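PDB 1JAK: beta-N-acetylhexosaminidase from Streptomyces plicatus, which hydrolyses terminal, beta-linked N-acetylhexosamine residues of glycoconjugates as a family 20 glycoside hydrolase acting by substrate-assisted catalysis. Local coordinates for residues F120-Q128 and R182-K190; D459-P467 and W496-Y504. One frame throughout, in Å; residues are numbered along the deposited sequence.

How the contacts relate
Both contacts lie well inside the single chain, their centres about 15 Å apart, with helix 173-184 and the turn after it between them. Contact 1 sets helix 116-129 of the N-terminal domain against the end of that helix and the loop leading to strand 190-194; it is largely polar, with an ammonium bond, bridging waters and two guanidinium groups. Contact 2, where the end of helix 455-462 and the start of helix 465-474 meet the segment following helix 493-499, is mostly buried aromatic and proline packing, with Asp502 exposed and Tyr460 and Tyr504 partly so. A salt bridge from Arg182 to Asp459 and a probable hydrogen bond from Tyr188 OH to Leu466 O join the two.

Contact 1. Residues F120-Q128 and R182-K190; sequences FHGVQTLRQ and RVARYKYNK
Where the N-terminal domain meets the (beta/alpha)8 barrel, Gln124, Arg127 and Gln128 of helix 116-129 face the turn Ala184-Lys187, which leads from barrel helix 173-184 toward strand 190-194. Lys187 reaches across to helix 116-129: its chain runs extended past the His121 ring and bends only at the last torsion (chi4 74°), which turns NZ to donate to Thr125 OG1 at 2.9 Å. Tyr100 OH is a second partner of that hydroxyl. On the way, Lys187 CE passes 3.3 Å from His121 O. The imidazole edge holds a water in its plane, 2.7 Å from His121 NE2, and this water donates to Tyr188 O; ND1 is paired with Glu98 O. A second water donates to Gln124 O and Arg185 O and accepts from Gln128 NE2, joining helix and turn, while Gln128 OE1 accepts from Ile28 N. The Gln124 amide folds back over Ala184 O, and its OE1 takes Arg127 NH1 on a lone pair at 2.9 Å, in the guanidinium plane. With NH1 held by Gln124, Arg127 lays NH2 over the centre of the Arg185 guanidinium, 3.5 Å from Arg185 CZ, the two planes 33° apart. Arg185 NH2 has its counter-charge in Glu135. The Glu135 salt bridge probably offsets the cost of stacking two arginines, and one direct hydrogen bond and two water bridges cross here, beside the packing of the Lys187 chain on His121.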
loop_
_atom_site.group_PDB
_atom_site.type_symbol
_atom_site.label_atom_id
_atom_site.label_comp_id
_atom_site.label_asym_id
_atom_site.label_seq_id
_atom_site.Cartn_x
_atom_site.Cartn_y
_atom_site.Cartn_z
ATOM N N PHE A 120 4.830 -9.415 -13.307
ATOM C CA PHE A 120 3.702 -9.322 -12.385
ATOM C C PHE A 120 2.878 -8.068 -12.674
ATOM O O PHE A 120 1.649 -8.111 -12.712
ATOM C CB PHE A 120 4.220 -9.295 -10.944
ATOM C CG PHE A 120 3.143 -9.444 -9.908
ATOM C CD1 PHE A 120 2.621 -10.697 -9.602
ATOM C CD2 PHE A 120 2.654 -8.329 -9.230
ATOM C CE1 PHE A 120 1.631 -10.839 -8.634
ATOM C CE2 PHE A 120 1.661 -8.461 -8.260
ATOM C CZ PHE A 120 1.149 -9.717 -7.960
ATOM N N HIS A 121 3.558 -6.947 -12.880
ATOM C CA HIS A 121 2.866 -5.701 -13.182
ATOM C C HIS A 121 2.162 -5.811 -14.531
ATOM O O HIS A 121 1.069 -5.275 -14.710
ATOM C CB HIS A 121 3.864 -4.544 -13.163
ATOM C CG HIS A 121 4.429 -4.274 -11.802
ATOM N ND1 HIS A 121 5.658 -3.682 -11.607
ATOM C CD2 HIS A 121 3.931 -4.524 -10.567
ATOM C CE1 HIS A 121 5.895 -3.583 -10.310
ATOM N NE2 HIS A 121 4.863 -4.088 -9.657
ATOM N N GLY A 122 2.781 -6.517 -15.474
ATOM C CA GLY A 122 2.159 -6.694 -16.777
ATOM C C GLY A 122 0.856 -7.459 -16.617
ATOM O O GLY A 122 -0.129 -7.200 -17.312
ATOM N N VAL A 123 0.856 -8.414 -15.694
ATOM C CA VAL A 123 -0.333 -9.212 -15.417
ATOM C C VAL A 123 -1.444 -8.322 -14.866
ATOM O O VAL A 123 -2.607 -8.487 -15.221
ATOM C CB VAL A 123 -0.019 -10.349 -14.408
ATOM C CG1 VAL A 123 -1.312 -10.933 -13.842
ATOM C CG2 VAL A 123 0.777 -11.447 -15.107
ATOM N N GLN A 124 -1.089 -7.367 -14.010
ATOM C CA GLN A 124 -2.091 -6.472 -13.443
ATOM C C GLN A 124 -2.760 -5.652 -14.546
ATOM O O GLN A 124 -3.927 -5.290 -14.443
ATOM C CB GLN A 124 -1.460 -5.538 -12.407
ATOM C CG GLN A 124 -0.800 -6.256 -11.231
ATOM C CD GLN A 124 -1.700 -7.305 -10.595
ATOM O OE1 GLN A 124 -2.917 -7.132 -10.511
ATOM N NE2 GLN A 124 -1.100 -8.395 -10.130
ATOM N N THR A 125 -2.012 -5.352 -15.599
ATOM C CA THR A 125 -2.569 -4.606 -16.716
ATOM C C THR A 125 -3.471 -5.537 -17.521
ATOM O O THR A 125 -4.578 -5.163 -17.915
ATOM C CB THR A 125 -1.450 -4.059 -17.617
ATOM O OG1 THR A 125 -0.769 -3.010 -16.919
ATOM C CG2 THR A 125 -2.018 -3.518 -18.928
ATOM N N LEU A 126 -2.998 -6.758 -17.747
ATOM C CA LEU A 126 -3.764 -7.739 -18.507
ATOM C C LEU A 126 -5.146 -7.999 -17.913
ATOM O O LEU A 126 -6.134 -8.093 -18.644
ATOM C CB LEU A 126 -2.987 -9.058 -18.600
ATOM C CG LEU A 126 -3.685 -10.216 -19.321
ATOM C CD1 LEU A 126 -4.009 -9.819 -20.764
ATOM C CD2 LEU A 126 -2.777 -11.440 -19.300
ATOM N N ARG A 127 -5.231 -8.103 -16.588
ATOM C CA ARG A 127 -6.520 -8.374 -15.964
ATOM C C ARG A 127 -7.510 -7.224 -16.139
ATOM O O ARG A 127 -8.714 -7.409 -15.969
ATOM C CB ARG A 127 -6.343 -8.726 -14.478
ATOM C CG ARG A 127 -5.753 -7.636 -13.619
ATOM C CD ARG A 127 -5.273 -8.185 -12.272
ATOM N NE ARG A 127 -6.347 -8.766 -11.464
ATOM C CZ ARG A 127 -6.241 -9.027 -10.163
ATOM N NH1 ARG A 127 -5.108 -8.759 -9.524
ATOM N NH2 ARG A 127 -7.267 -9.542 -9.495
ATOM N N GLN A 128 -7.009 -6.040 -16.484
ATOM C CA GLN A 128 -7.886 -4.899 -16.710
ATOM C C GLN A 128 -8.292 -4.815 -18.185
ATOM O O GLN A 128 -9.316 -4.221 -18.521
ATOM C CB GLN A 128 -7.211 -3.597 -16.260
ATOM C CG GLN A 128 -7.247 -3.409 -14.744
ATOM C CD GLN A 128 -6.735 -2.047 -14.306
ATOM O OE1 GLN A 128 -7.049 -1.029 -14.921
ATOM N NE2 GLN A 128 -5.961 -2.021 -13.225
ATOM N N ARG A 182 -6.113 -6.532 -2.887
ATOM C CA ARG A 182 -6.785 -5.329 -3.365
ATOM C C ARG A 182 -5.754 -4.346 -3.919
ATOM O O ARG A 182 -5.935 -3.788 -5.003
ATOM C CB ARG A 182 -7.545 -4.626 -2.232
ATOM C CG ARG A 182 -8.691 -5.417 -1.612
ATOM C CD ARG A 182 -9.824 -5.667 -2.602
ATOM N NE ARG A 182 -11.056 -6.052 -1.915
ATOM C CZ ARG A 182 -11.701 -7.202 -2.096
ATOM N NH1 ARG A 182 -11.238 -8.108 -2.949
ATOM N NH2 ARG A 182 -12.821 -7.442 -1.427
ATOM N N VAL A 183 -4.670 -4.137 -3.174
ATOM C CA VAL A 183 -3.655 -3.175 -3.600
ATOM C C VAL A 183 -2.770 -3.655 -4.743
ATOM O O VAL A 183 -2.312 -2.848 -5.552
ATOM C CB VAL A 183 -2.758 -2.727 -2.412
ATOM C CG1 VAL A 183 -3.633 -2.278 -1.245
ATOM C CG2 VAL A 183 -1.823 -3.843 -1.990
ATOM N N ALA A 184 -2.544 -4.964 -4.818
ATOM C CA ALA A 184 -1.710 -5.531 -5.875
ATOM C C ALA A 184 -2.249 -5.190 -7.263
ATOM O O ALA A 184 -1.492 -5.101 -8.228
ATOM C CB ALA A 184 -1.619 -7.046 -5.707
ATOM N N ARG A 185 -3.559 -4.993 -7.358
ATOM C CA ARG A 185 -4.198 -4.669 -8.631
ATOM C C ARG A 185 -3.653 -3.410 -9.283
ATOM O O ARG A 185 -3.665 -3.287 -10.505
ATOM C CB ARG A 185 -5.704 -4.457 -8.442
ATOM C CG ARG A 185 -6.511 -5.702 -8.127
ATOM C CD ARG A 185 -7.928 -5.314 -7.707
ATOM N NE ARG A 185 -8.758 -6.488 -7.446
ATOM C CZ ARG A 185 -9.473 -7.121 -8.370
ATOM N NH1 ARG A 185 -9.477 -6.692 -9.627
ATOM N NH2 ARG A 185 -10.172 -8.201 -8.042
ATOM N N TYR A 186 -3.172 -2.481 -8.466
ATOM C CA TYR A 186 -2.717 -1.200 -8.987
ATOM C C TYR A 186 -1.219 -0.917 -8.963
ATOM O O TYR A 186 -0.790 0.236 -8.993
ATOM C CB TYR A 186 -3.513 -0.101 -8.279
ATOM C CG TYR A 186 -4.993 -0.407 -8.333
ATOM C CD1 TYR A 186 -5.680 -0.397 -9.549
ATOM C CD2 TYR A 186 -5.678 -0.838 -7.197
ATOM C CE1 TYR A 186 -7.005 -0.819 -9.634
ATOM C CE2 TYR A 186 -7.009 -1.266 -7.273
ATOM C CZ TYR A 186 -7.662 -1.257 -8.496
ATOM O OH TYR A 186 -8.959 -1.715 -8.591
ATOM N N LYS A 187 -0.435 -1.985 -8.909
ATOM C CA LYS A 187 1.014 -1.893 -8.948
ATOM C C LYS A 187 1.711 -1.231 -7.760
ATOM O O LYS A 187 2.822 -0.723 -7.896
ATOM C CB LYS A 187 1.445 -1.224 -10.264
ATOM C CG LYS A 187 0.904 -1.937 -11.515
ATOM C CD LYS A 187 1.471 -1.336 -12.801
ATOM C CE LYS A 187 0.958 -2.054 -14.056
ATOM N NZ LYS A 187 -0.468 -1.737 -14.373
ATOM N N TYR A 188 1.057 -1.222 -6.602
ATOM C CA TYR A 188 1.692 -0.687 -5.400
ATOM C C TYR A 188 2.840 -1.664 -5.169
ATOM O O TYR A 188 2.720 -2.838 -5.523
ATOM C CB TYR A 188 0.735 -0.760 -4.206
ATOM C CG TYR A 188 -0.243 0.384 -4.107
ATOM C CD1 TYR A 188 0.143 1.606 -3.551
ATOM C CD2 TYR A 188 -1.558 0.245 -4.553
ATOM C CE1 TYR A 188 -0.763 2.662 -3.438
ATOM C CE2 TYR A 188 -2.470 1.295 -4.446
ATOM C CZ TYR A 188 -2.065 2.500 -3.885
ATOM O OH TYR A 188 -2.959 3.539 -3.761
ATOM N N ASN A 189 3.946 -1.209 -4.584
ATOM C CA ASN A 189 5.060 -2.119 -4.343
ATOM C C ASN A 189 5.525 -2.175 -2.892
ATOM O O ASN A 189 6.488 -2.871 -2.562
ATOM C CB ASN A 189 6.238 -1.796 -5.277
ATOM C CG ASN A 189 6.849 -0.430 -5.022
ATOM O OD1 ASN A 189 6.413 0.319 -4.142
ATOM N ND2 ASN A 189 7.876 -0.101 -5.798
ATOM N N LYS A 190 4.836 -1.448 -2.018
ATOM C CA LYS A 190 5.181 -1.468 -0.609
ATOM C C LYS A 190 3.918 -1.529 0.229
ATOM O O LYS A 190 2.905 -0.922 -0.119
ATOM C CB LYS A 190 6.026 -0.239 -0.253
ATOM C CG LYS A 190 7.424 -0.321 -0.868
ATOM C CD LYS A 190 8.216 0.953 -0.720
ATOM C CE LYS A 190 9.632 0.779 -1.267
ATOM N NZ LYS A 190 9.687 0.536 -2.741
HETATM O O HOH W 1 4.728 -4.223 -6.983
HETATM O O HOH W 2 -5.256 -4.752 -12.172
#

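Contact 2. Residues D459-P467 and W496-Y504; sequences DYMAFPRLP and WEAAGIDFY
Asp459 and Tyr460, in the last turn of helix 455-462, lie against Asp502 of the segment that leaves helix 493-499 through a Schellman motif at Gly500. Asp459 rests its CB 3.4 Å from Asp502 O, while its carboxylate is also paired with Arg178. With CG anti to the backbone N (chi1 -180°), Tyr460 runs alongside the Asp502 side chain, CD1 3.5 Å from OD2, and its OH comes to Tyr504 CD1. Phe463, the first residue past the helix, is central. Its carbonyl O accepts a nearly straight hydrogen bond from Tyr504 N (3.2 Å, 173°), with the donor above the carbonyl plane. Ile501 CG2 sits over one face of its ring in a CH-pi contact, 3.8 Å from the centroid, and the CD2-CE2 edge points into the face of Trp496 as a T-shaped pair, planes at 72°. Beside it, Phe463 CB meets Phe503 CB at 3.5 Å. Pro464, after a cis peptide bond, sets CB 3.7 Å from Trp496 CZ3, and Pro467 CG touches the indole rim at CZ2, 3.9 Å away. Trp496 also lays CE3 over the centre of the Phe503 ring, and its NE1 bonds to Tyr186 OH. Replacing Trp496 by alanine would probably leave a gap beside Phe463, Pro464, Pro467 and Phe503 and deprive Tyr186 OH of this bond. Ring packing does most of the joining, one backbone hydrogen bond, Tyr504 N to Phe463 O, ties the two segments, and Asp459 is paired with Arg178 and Arg182, which probably keep it ionised.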
loop_
_atom_site.group_PDB
_atom_site.type_symbol
_atom_site.label_atom_id
_atom_site.label_comp_id
_atom_site.label_asym_id
_atom_site.label_seq_id
_atom_site.Cartn_x
_atom_site.Cartn_y
_atom_site.Cartn_z
ATOM N N ASP A 459 -12.976 -1.854 2.229
ATOM C CA ASP A 459 -13.178 -1.654 0.794
ATOM C C ASP A 459 -13.917 -0.357 0.476
ATOM O O ASP A 459 -13.520 0.390 -0.420
ATOM C CB ASP A 459 -13.970 -2.818 0.170
ATOM C CG ASP A 459 -13.154 -4.093 0.040
ATOM O OD1 ASP A 459 -11.915 -4.012 -0.095
ATOM O OD2 ASP A 459 -13.764 -5.186 0.054
ATOM N N TYR A 460 -14.998 -0.095 1.205
ATOM C CA TYR A 460 -15.797 1.101 0.963
ATOM C C TYR A 460 -15.008 2.403 1.101
ATOM O O TYR A 460 -15.260 3.366 0.371
ATOM C CB TYR A 460 -17.004 1.125 1.903
ATOM C CG TYR A 460 -17.887 2.336 1.709
ATOM C CD1 TYR A 460 -18.789 2.410 0.647
ATOM C CD2 TYR A 460 -17.797 3.421 2.576
ATOM C CE1 TYR A 460 -19.581 3.549 0.454
ATOM C CE2 TYR A 460 -18.576 4.556 2.394
ATOM C CZ TYR A 460 -19.464 4.614 1.336
ATOM O OH TYR A 460 -20.228 5.747 1.170
ATOM N N MET A 461 -14.051 2.430 2.026
ATOM C CA MET A 461 -13.245 3.628 2.236
ATOM C C MET A 461 -12.005 3.643 1.342
ATOM O O MET A 461 -11.508 4.707 0.981
ATOM C CB MET A 461 -12.839 3.746 3.710
ATOM C CG MET A 461 -14.017 3.981 4.661
ATOM S SD MET A 461 -15.082 5.366 4.174
ATOM C CE MET A 461 -14.021 6.779 4.539
ATOM N N ALA A 462 -11.514 2.464 0.971
ATOM C CA ALA A 462 -10.332 2.385 0.116
ATOM C C ALA A 462 -10.683 2.658 -1.347
ATOM O O ALA A 462 -9.915 3.298 -2.064
ATOM C CB ALA A 462 -9.676 1.017 0.252
ATOM N N PHE A 463 -11.839 2.167 -1.787
ATOM C CA PHE A 463 -12.280 2.364 -3.169
ATOM C C PHE A 463 -13.359 3.440 -3.233
ATOM O O PHE A 463 -14.273 3.456 -2.408
ATOM C CB PHE A 463 -12.820 1.052 -3.746
ATOM C CG PHE A 463 -11.770 -0.012 -3.923
ATOM C CD1 PHE A 463 -11.369 -0.804 -2.849
ATOM C CD2 PHE A 463 -11.175 -0.216 -5.162
ATOM C CE1 PHE A 463 -10.390 -1.785 -3.010
ATOM C CE2 PHE A 463 -10.194 -1.193 -5.335
ATOM C CZ PHE A 463 -9.801 -1.979 -4.254
ATOM N N PRO A 464 -13.349 4.270 -4.288
ATOM C CA PRO A 464 -12.453 4.315 -5.449
ATOM C C PRO A 464 -11.186 5.177 -5.430
ATOM O O PRO A 464 -10.597 5.402 -6.486
ATOM C CB PRO A 464 -13.394 4.770 -6.550
ATOM C CG PRO A 464 -14.162 5.851 -5.831
ATOM C CD PRO A 464 -14.453 5.236 -4.456
ATOM N N ARG A 465 -10.752 5.657 -4.270
ATOM C CA ARG A 465 -9.557 6.498 -4.231
ATOM C C ARG A 465 -8.225 5.747 -4.318
ATOM O O ARG A 465 -7.219 6.311 -4.758
ATOM C CB ARG A 465 -9.582 7.376 -2.974
ATOM C CG ARG A 465 -10.712 8.406 -2.984
ATOM C CD ARG A 465 -10.830 9.157 -1.655
ATOM N NE ARG A 465 -11.163 8.257 -0.553
ATOM C CZ ARG A 465 -11.529 8.658 0.660
ATOM N NH1 ARG A 465 -11.616 9.952 0.942
ATOM N NH2 ARG A 465 -11.809 7.761 1.597
ATOM N N LEU A 466 -8.218 4.478 -3.917
ATOM C CA LEU A 466 -6.997 3.671 -3.936
ATOM C C LEU A 466 -6.280 3.624 -5.294
ATOM O O LEU A 466 -5.062 3.796 -5.362
ATOM C CB LEU A 466 -7.308 2.242 -3.467
ATOM C CG LEU A 466 -6.119 1.288 -3.326
ATOM C CD1 LEU A 466 -5.234 1.722 -2.166
ATOM C CD2 LEU A 466 -6.638 -0.127 -3.094
ATOM N N PRO A 467 -7.017 3.382 -6.392
ATOM C CA PRO A 467 -6.364 3.329 -7.707
ATOM C C PRO A 467 -5.713 4.660 -8.090
ATOM O O PRO A 467 -4.668 4.688 -8.744
ATOM C CB PRO A 467 -7.509 2.970 -8.658
ATOM C CG PRO A 467 -8.483 2.243 -7.780
ATOM C CD PRO A 467 -8.446 3.042 -6.501
ATOM N N TRP A 496 -15.462 -4.240 -10.089
ATOM C CA TRP A 496 -15.615 -4.282 -8.644
ATOM C C TRP A 496 -16.904 -4.990 -8.241
ATOM O O TRP A 496 -16.925 -5.754 -7.278
ATOM C CB TRP A 496 -15.554 -2.865 -8.067
ATOM C CG TRP A 496 -14.206 -2.234 -8.277
ATOM C CD1 TRP A 496 -13.011 -2.889 -8.415
ATOM C CD2 TRP A 496 -13.902 -0.835 -8.320
ATOM N NE1 TRP A 496 -11.985 -1.985 -8.539
ATOM C CE2 TRP A 496 -12.502 -0.717 -8.483
ATOM C CE3 TRP A 496 -14.675 0.330 -8.236
ATOM C CZ2 TRP A 496 -11.858 0.523 -8.561
ATOM C CZ3 TRP A 496 -14.033 1.566 -8.315
ATOM C CH2 TRP A 496 -12.637 1.649 -8.475
ATOM N N GLU A 497 -17.974 -4.744 -8.991
ATOM C CA GLU A 497 -19.254 -5.388 -8.715
ATOM C C GLU A 497 -19.108 -6.900 -8.858
ATOM O O GLU A 497 -19.550 -7.661 -7.998
ATOM C CB GLU A 497 -20.320 -4.872 -9.686
ATOM C CG GLU A 497 -20.780 -3.451 -9.393
ATOM C CD GLU A 497 -21.653 -2.881 -10.494
ATOM O OE1 GLU A 497 -22.287 -3.673 -11.224
ATOM O OE2 GLU A 497 -21.714 -1.640 -10.619
ATOM N N ALA A 498 -18.477 -7.329 -9.945
ATOM C CA ALA A 498 -18.272 -8.750 -10.199
ATOM C C ALA A 498 -17.349 -9.384 -9.160
ATOM O O ALA A 498 -17.496 -10.561 -8.824
ATOM C CB ALA A 498 -17.699 -8.949 -11.600
ATOM N N ALA A 499 -16.406 -8.597 -8.645
ATOM C CA ALA A 499 -15.447 -9.080 -7.653
ATOM C C ALA A 499 -15.955 -8.992 -6.214
ATOM O O ALA A 499 -15.317 -9.508 -5.294
ATOM C CB ALA A 499 -14.137 -8.303 -7.783
ATOM N N GLY A 500 -17.094 -8.337 -6.019
ATOM C CA GLY A 500 -17.640 -8.205 -4.680
ATOM C C GLY A 500 -16.911 -7.151 -3.869
ATOM O O GLY A 500 -16.840 -7.231 -2.642
ATOM N N ILE A 501 -16.356 -6.161 -4.559
ATOM C CA ILE A 501 -15.637 -5.082 -3.894
ATOM C C ILE A 501 -16.558 -3.876 -3.750
ATOM O O ILE A 501 -16.914 -3.230 -4.735
ATOM C CB ILE A 501 -14.385 -4.665 -4.699
ATOM C CG1 ILE A 501 -13.404 -5.838 -4.770
ATOM C CG2 ILE A 501 -13.733 -3.438 -4.056
ATOM C CD1 ILE A 501 -12.167 -5.573 -5.612
ATOM N N ASP A 502 -16.956 -3.575 -2.521
ATOM C CA ASP A 502 -17.827 -2.434 -2.306
ATOM C C ASP A 502 -17.001 -1.172 -2.497
ATOM O O ASP A 502 -15.805 -1.151 -2.205
ATOM C CB ASP A 502 -18.433 -2.475 -0.902
ATOM C CG ASP A 502 -19.551 -1.462 -0.721
ATOM O OD1 ASP A 502 -20.256 -1.162 -1.714
ATOM O OD2 ASP A 502 -19.737 -0.978 0.416
ATOM N N PHE A 503 -17.632 -0.129 -3.020
ATOM C CA PHE A 503 -16.944 1.131 -3.246
ATOM C C PHE A 503 -17.939 2.275 -3.225
ATOM O O PHE A 503 -19.132 2.078 -3.461
ATOM C CB PHE A 503 -16.203 1.123 -4.593
ATOM C CG PHE A 503 -17.110 1.038 -5.799
ATOM C CD1 PHE A 503 -17.669 -0.177 -6.185
ATOM C CD2 PHE A 503 -17.394 2.175 -6.551
ATOM C CE1 PHE A 503 -18.500 -0.259 -7.304
ATOM C CE2 PHE A 503 -18.226 2.105 -7.674
ATOM C CZ PHE A 503 -18.779 0.885 -8.051
ATOM N N TYR A 504 -17.436 3.467 -2.931
ATOM C CA TYR A 504 -18.256 4.667 -2.888
ATOM C C TYR A 504 -18.530 5.139 -4.313
ATOM O O TYR A 504 -17.602 5.449 -5.061
ATOM C CB TYR A 504 -17.519 5.755 -2.105
ATOM C CG TYR A 504 -18.101 7.143 -2.239
ATOM C CD1 TYR A 504 -19.390 7.428 -1.790
ATOM C CD2 TYR A 504 -17.348 8.181 -2.787
ATOM C CE1 TYR A 504 -19.916 8.718 -1.880
ATOM C CE2 TYR A 504 -17.865 9.477 -2.881
ATOM C CZ TYR A 504 -19.147 9.735 -2.425
ATOM O OH TYR A 504 -19.659 11.013 -2.509
HETATM O O HOH W 3 -16.431 -5.353 -0.319
#